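Local coordinates for glycoside hydrolase, GH17 family (Formosa sp. Hel1_33_131, PDB 6FCG), which probably hydrolyses internal beta-1,3-glucosidic bonds of laminarin, as an endo-acting laminarinase of glycoside hydrolase family 17, at residues K268-D271 / I272-R276; R276-T279 / Y280-Q284. One frame throughout, in Å; residues are numbered along the deposited sequence.

Contact 1 of 2, residues K268-D271 / I272-R276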
loop_
_atom_site.group_PDB
_atom_site.type_symbol
_atom_site.label_atom_id
_atom_site.label_comp_id
_atom_site.label_asym_id
_atom_site.label_seq_id
_atom_site.Cartn_x
_atom_site.Cartn_y
_atom_site.Cartn_z
ATOM N N LYS A 268 17.106 22.868 -15.505
ATOM C CA LYS A 268 18.155 23.125 -14.514
ATOM C C LYS A 268 18.127 22.123 -13.388
ATOM O O LYS A 268 19.179 21.675 -12.943
ATOM C CB LYS A 268 18.101 24.583 -13.968
ATOM C CG LYS A 268 18.978 25.474 -14.855
ATOM C CD LYS A 268 18.792 26.972 -14.767
ATOM C CE LYS A 268 19.794 27.701 -15.674
ATOM N NZ LYS A 268 19.144 28.766 -16.496
ATOM N N ARG A 269 16.924 21.745 -12.962
ATOM C CA ARG A 269 16.759 20.700 -11.957
ATOM C C ARG A 269 17.417 19.366 -12.345
ATOM O O ARG A 269 18.074 18.732 -11.512
ATOM C CB ARG A 269 15.281 20.494 -11.649
ATOM C CG ARG A 269 14.759 21.570 -10.726
ATOM C CD ARG A 269 13.402 22.172 -11.110
ATOM N NE ARG A 269 12.270 21.400 -10.714
ATOM C CZ ARG A 269 11.068 21.443 -11.290
ATOM N NH1 ARG A 269 10.737 22.258 -12.310
ATOM N NH2 ARG A 269 10.165 20.634 -10.787
ATOM N N ILE A 270 17.225 18.951 -13.595
ATOM C CA ILE A 270 17.858 17.742 -14.101
ATOM C C ILE A 270 19.388 17.902 -14.139
ATOM O O ILE A 270 20.099 17.036 -13.642
ATOM C CB ILE A 270 17.255 17.307 -15.465
ATOM C CG1 ILE A 270 15.843 16.782 -15.230
ATOM C CG2 ILE A 270 18.101 16.215 -16.117
ATOM C CD1 ILE A 270 15.075 16.448 -16.485
ATOM N N ASP A 271 19.883 19.005 -14.710
ATOM C CA ASP A 271 21.329 19.279 -14.753
ATOM C C ASP A 271 21.998 19.182 -13.377
ATOM O O ASP A 271 23.028 18.532 -13.233
ATOM C CB ASP A 271 21.623 20.656 -15.370
ATOM C CG ASP A 271 21.464 20.685 -16.897
ATOM O OD1 ASP A 271 21.602 19.626 -17.550
ATOM O OD2 ASP A 271 21.230 21.797 -17.453
ATOM N N ILE A 272 21.405 19.819 -12.381
ATOM C CA ILE A 272 21.951 19.855 -11.014
ATOM C C ILE A 272 21.944 18.472 -10.407
ATOM O O ILE A 272 22.902 18.073 -9.750
ATOM C CB ILE A 272 21.139 20.831 -10.105
ATOM C CG1 ILE A 272 21.504 22.261 -10.448
ATOM C CG2 ILE A 272 21.390 20.615 -8.613
ATOM C CD1 ILE A 272 20.440 23.257 -10.051
ATOM N N ALA A 273 20.843 17.749 -10.600
ATOM C CA ALA A 273 20.710 16.421 -10.025
ATOM C C ALA A 273 21.708 15.448 -10.664
ATOM O O ALA A 273 22.362 14.679 -9.951
ATOM C CB ALA A 273 19.294 15.907 -10.198
ATOM N N MET A 274 21.811 15.509 -11.995
ATOM C CA MET A 274 22.749 14.694 -12.722
ATOM C C MET A 274 24.207 15.047 -12.418
ATOM O O MET A 274 25.058 14.150 -12.388
ATOM C CB MET A 274 22.488 14.739 -14.230
ATOM C CG MET A 274 21.226 14.005 -14.669
ATOM S SD MET A 274 21.023 12.362 -13.954
ATOM C CE MET A 274 22.376 11.516 -14.763
ATOM N N ASN A 275 24.502 16.315 -12.171
ATOM C CA ASN A 275 25.826 16.670 -11.700
ATOM C C ASN A 275 26.180 16.015 -10.367
ATOM O O ASN A 275 27.309 15.586 -10.160
ATOM C CB ASN A 275 26.012 18.178 -11.606
ATOM C CG ASN A 275 27.465 18.540 -11.355
ATOM O OD1 ASN A 275 28.265 18.606 -12.292
ATOM N ND2 ASN A 275 27.823 18.764 -10.092
ATOM N N ARG A 276 25.219 15.922 -9.459
ATOM C CA ARG A 276 25.463 15.216 -8.204
ATOM C C ARG A 276 25.816 13.730 -8.439
ATOM O O ARG A 276 26.620 13.163 -7.689
ATOM C CB ARG A 276 24.277 15.359 -7.228
ATOM C CG ARG A 276 24.323 16.598 -6.333
ATOM C CD ARG A 276 23.217 16.553 -5.270
ATOM N NE ARG A 276 21.887 16.711 -5.872
ATOM C CZ ARG A 276 21.249 17.870 -6.067
ATOM N NH1 ARG A 276 21.780 19.027 -5.691
ATOM N NH2 ARG A 276 20.053 17.884 -6.655
#

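Contact 2 of 2, residues R276-T279 / Y280-Q284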
loop_
_atom_site.group_PDB
_atom_site.type_symbol
_atom_site.label_atom_id
_atom_site.label_comp_id
_atom_site.label_asym_id
_atom_site.label_seq_id
_atom_site.Cartn_x
_atom_site.Cartn_y
_atom_site.Cartn_z
ATOM N N ARG A 276 25.219 15.922 -9.459
ATOM C CA ARG A 276 25.463 15.216 -8.204
ATOM C C ARG A 276 25.816 13.730 -8.439
ATOM O O ARG A 276 26.620 13.163 -7.689
ATOM C CB ARG A 276 24.277 15.359 -7.228
ATOM C CG ARG A 276 24.323 16.598 -6.333
ATOM C CD ARG A 276 23.217 16.553 -5.270
ATOM N NE ARG A 276 21.887 16.711 -5.872
ATOM C CZ ARG A 276 21.249 17.870 -6.067
ATOM N NH1 ARG A 276 21.780 19.027 -5.691
ATOM N NH2 ARG A 276 20.053 17.884 -6.655
ATOM N N ALA A 277 25.187 13.115 -9.437
ATOM C CA ALA A 277 25.443 11.737 -9.798
ATOM C C ALA A 277 26.861 11.552 -10.305
ATOM O O ALA A 277 27.533 10.559 -9.979
ATOM C CB ALA A 277 24.441 11.277 -10.853
ATOM N N LYS A 278 27.307 12.480 -11.140
ATOM C CA LYS A 278 28.687 12.475 -11.618
ATOM C C LYS A 278 29.656 12.610 -10.448
ATOM O O LYS A 278 30.583 11.841 -10.302
ATOM C CB LYS A 278 28.906 13.604 -12.609
ATOM C CG LYS A 278 30.353 13.892 -12.970
ATOM C CD LYS A 278 30.596 15.386 -12.893
ATOM C CE LYS A 278 31.910 15.722 -13.570
ATOM N NZ LYS A 278 32.318 17.142 -13.399
ATOM N N THR A 279 29.419 13.584 -9.602
ATOM C CA THR A 279 30.279 13.825 -8.456
ATOM C C THR A 279 30.377 12.647 -7.510
ATOM O O THR A 279 31.433 12.392 -6.901
ATOM C CB THR A 279 29.680 15.068 -7.746
ATOM O OG1 THR A 279 30.234 16.246 -8.338
ATOM C CG2 THR A 279 29.904 15.040 -6.269
ATOM N N TYR A 280 29.258 11.953 -7.355
ATOM C CA TYR A 280 29.210 10.761 -6.530
ATOM C C TYR A 280 30.185 9.699 -7.042
ATOM O O TYR A 280 30.891 9.079 -6.267
ATOM C CB TYR A 280 27.783 10.239 -6.557
ATOM C CG TYR A 280 27.483 9.111 -5.636
ATOM C CD1 TYR A 280 27.173 9.352 -4.296
ATOM C CD2 TYR A 280 27.461 7.815 -6.105
ATOM C CE1 TYR A 280 26.874 8.310 -3.441
ATOM C CE2 TYR A 280 27.164 6.755 -5.263
ATOM C CZ TYR A 280 26.865 6.998 -3.933
ATOM O OH TYR A 280 26.580 5.929 -3.105
ATOM N N ALA A 281 30.187 9.478 -8.354
ATOM C CA ALA A 281 31.121 8.536 -8.998
ATOM C C ALA A 281 32.567 8.963 -8.814
ATOM O O ALA A 281 33.432 8.130 -8.535
ATOM C CB ALA A 281 30.811 8.378 -10.497
ATOM N N VAL A 282 32.806 10.254 -8.956
ATOM C CA VAL A 282 34.132 10.779 -8.784
ATOM C C VAL A 282 34.619 10.485 -7.346
ATOM O O VAL A 282 35.762 10.078 -7.146
ATOM C CB VAL A 282 34.219 12.303 -9.087
ATOM C CG1 VAL A 282 35.639 12.809 -8.874
ATOM C CG2 VAL A 282 33.781 12.619 -10.508
ATOM N N SER A 283 33.745 10.688 -6.366
ATOM C CA SER A 283 34.078 10.428 -4.950
ATOM C C SER A 283 34.454 8.994 -4.682
ATOM O O SER A 283 35.384 8.740 -3.900
ATOM C CB SER A 283 32.910 10.775 -4.015
ATOM O OG SER A 283 32.928 12.139 -3.695
ATOM N N GLN A 284 33.706 8.069 -5.297
ATOM C CA GLN A 284 33.990 6.641 -5.145
ATOM C C GLN A 284 35.327 6.257 -5.768
ATOM O O GLN A 284 36.101 5.508 -5.168
ATOM C CB GLN A 284 32.849 5.781 -5.692
ATOM C CG GLN A 284 31.583 5.964 -4.882
ATOM C CD GLN A 284 30.520 4.926 -5.141
ATOM O OE1 GLN A 284 30.399 4.336 -6.234
ATOM N NE2 GLN A 284 29.732 4.668 -4.105
#

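Contact 1 of 2, residues K268-D271 / I272-R276
Ile270 and Met274 meet through their first torsions: chi1 -71° places Ile270 CG1 beside its backbone N and leaves CG2 anti to that N, facing Met274 CG, which its own chi1 of -71° sets beside its backbone N. CG2 packs 4.1 Å from Met274 CG, the two side chains running alongside each other in the same direction. This is the i to i+4 spacing of an alpha-helix, here in helix 266-294 of a barrel of the TIM type. Both side chains lie against helix 326-342, Ile270 on Ile331 and Met274 on Ile331 and Phe332. A branched chain and a flexible thioether suit such a helix-helix interface, the methionine chain being bent at chi2 and chi3.

The backbone holds this spacing. Met274 N donates to Ile270 O over 2.8 Å, while Ala273 N gives its hydrogen to Arg269 O over 3.1 Å. Ile272 N and Lys268 O are joined over 3.0 Å, and Ile272 CG1 lies alongside the same carbonyl, 3.5 Å from Lys268 O. Asn275 N bonds to Asp271 O in the same way, at 2.9 Å. The small Ala273 keeps its CB close to the preceding turn, 3.3 Å from Arg269 O.

The two arginines have polar partners elsewhere. Arg269 NH1 makes a salt bridge to Glu416 of a second subunit, and Arg276 NH2 one to Glu261 of its own chain. The guanidinium of Arg276 also folds back along its helix, turning one face to Ile272 O, which sits 4.0 Å above the plane, over the centre of the group.

Contact 2 of 2, residues R276-T279 / Y280-Q284
Tyr280 meets the preceding turn through its first carbon: CB lies 3.3 Å from Arg276 O and about as near to Ala277 O, close to two successive carbonyl oxygens. Beyond it, CG is anti to the backbone N (chi1 -173°), which swings the ring clear of the turn. There the ring stacks with the ring of Phe254 and touches Pro244, at the start of helix 244-250. At the tip, OH is gripped by two hydrogen bonds, to Asp247 OD2 and Asn251 ND2. A tyrosine suits this place because its ring meets aromatic and proline surfaces while its hydroxyl finds polar partners beyond them.

The backbone that carries it is ordinary helix. Tyr280 N donates to Arg276 O over 2.9 Å, Ala281 N to Ala277 O over a longer 3.3 Å, and Val282 N to Lys278 O over 3.0 Å. Val282 CG2 stands beside its own backbone N and therefore near that last carbonyl, 3.3 Å from Lys278 O; the branched side chain reaches Trp339 of helix 326-342, which Lys278 also touches. Ala277 and Ala281 are small enough for close neighbours, Trp308 and Phe254 at the first and Thr242 and Pro244 at the second.

Ser283 N bonds to Thr279 O over 2.9 Å, while Ser283 OG turns to Leu134 O of a third subunit. Such a helix, with apolar faces against its neighbours and polar side chains at the margins, is typical of the outer layer of a beta/alpha barrel.

Overall arrangement
Contacts 1 and 2 are consecutive lengths of helix 266-294, sharing Arg276, with centres about 12 Å apart. Each is partly buried, but contact 1 lies farther from the centre of the chain, about 23 Å against 16 Å, and includes the exposed Lys268 and Asp271. Both lean on helix 326-342: contact 1 through an isoleucine and a methionine, contact 2 through a mixed apolar and charged surface. The ties between subunits differ too, ionic to a second subunit near contact 1 and neutral to a third near contact 2. The helix lies in the connection between the parallel strands 238-241 and 301-305, consistent with the right-handed crossovers of such barrels.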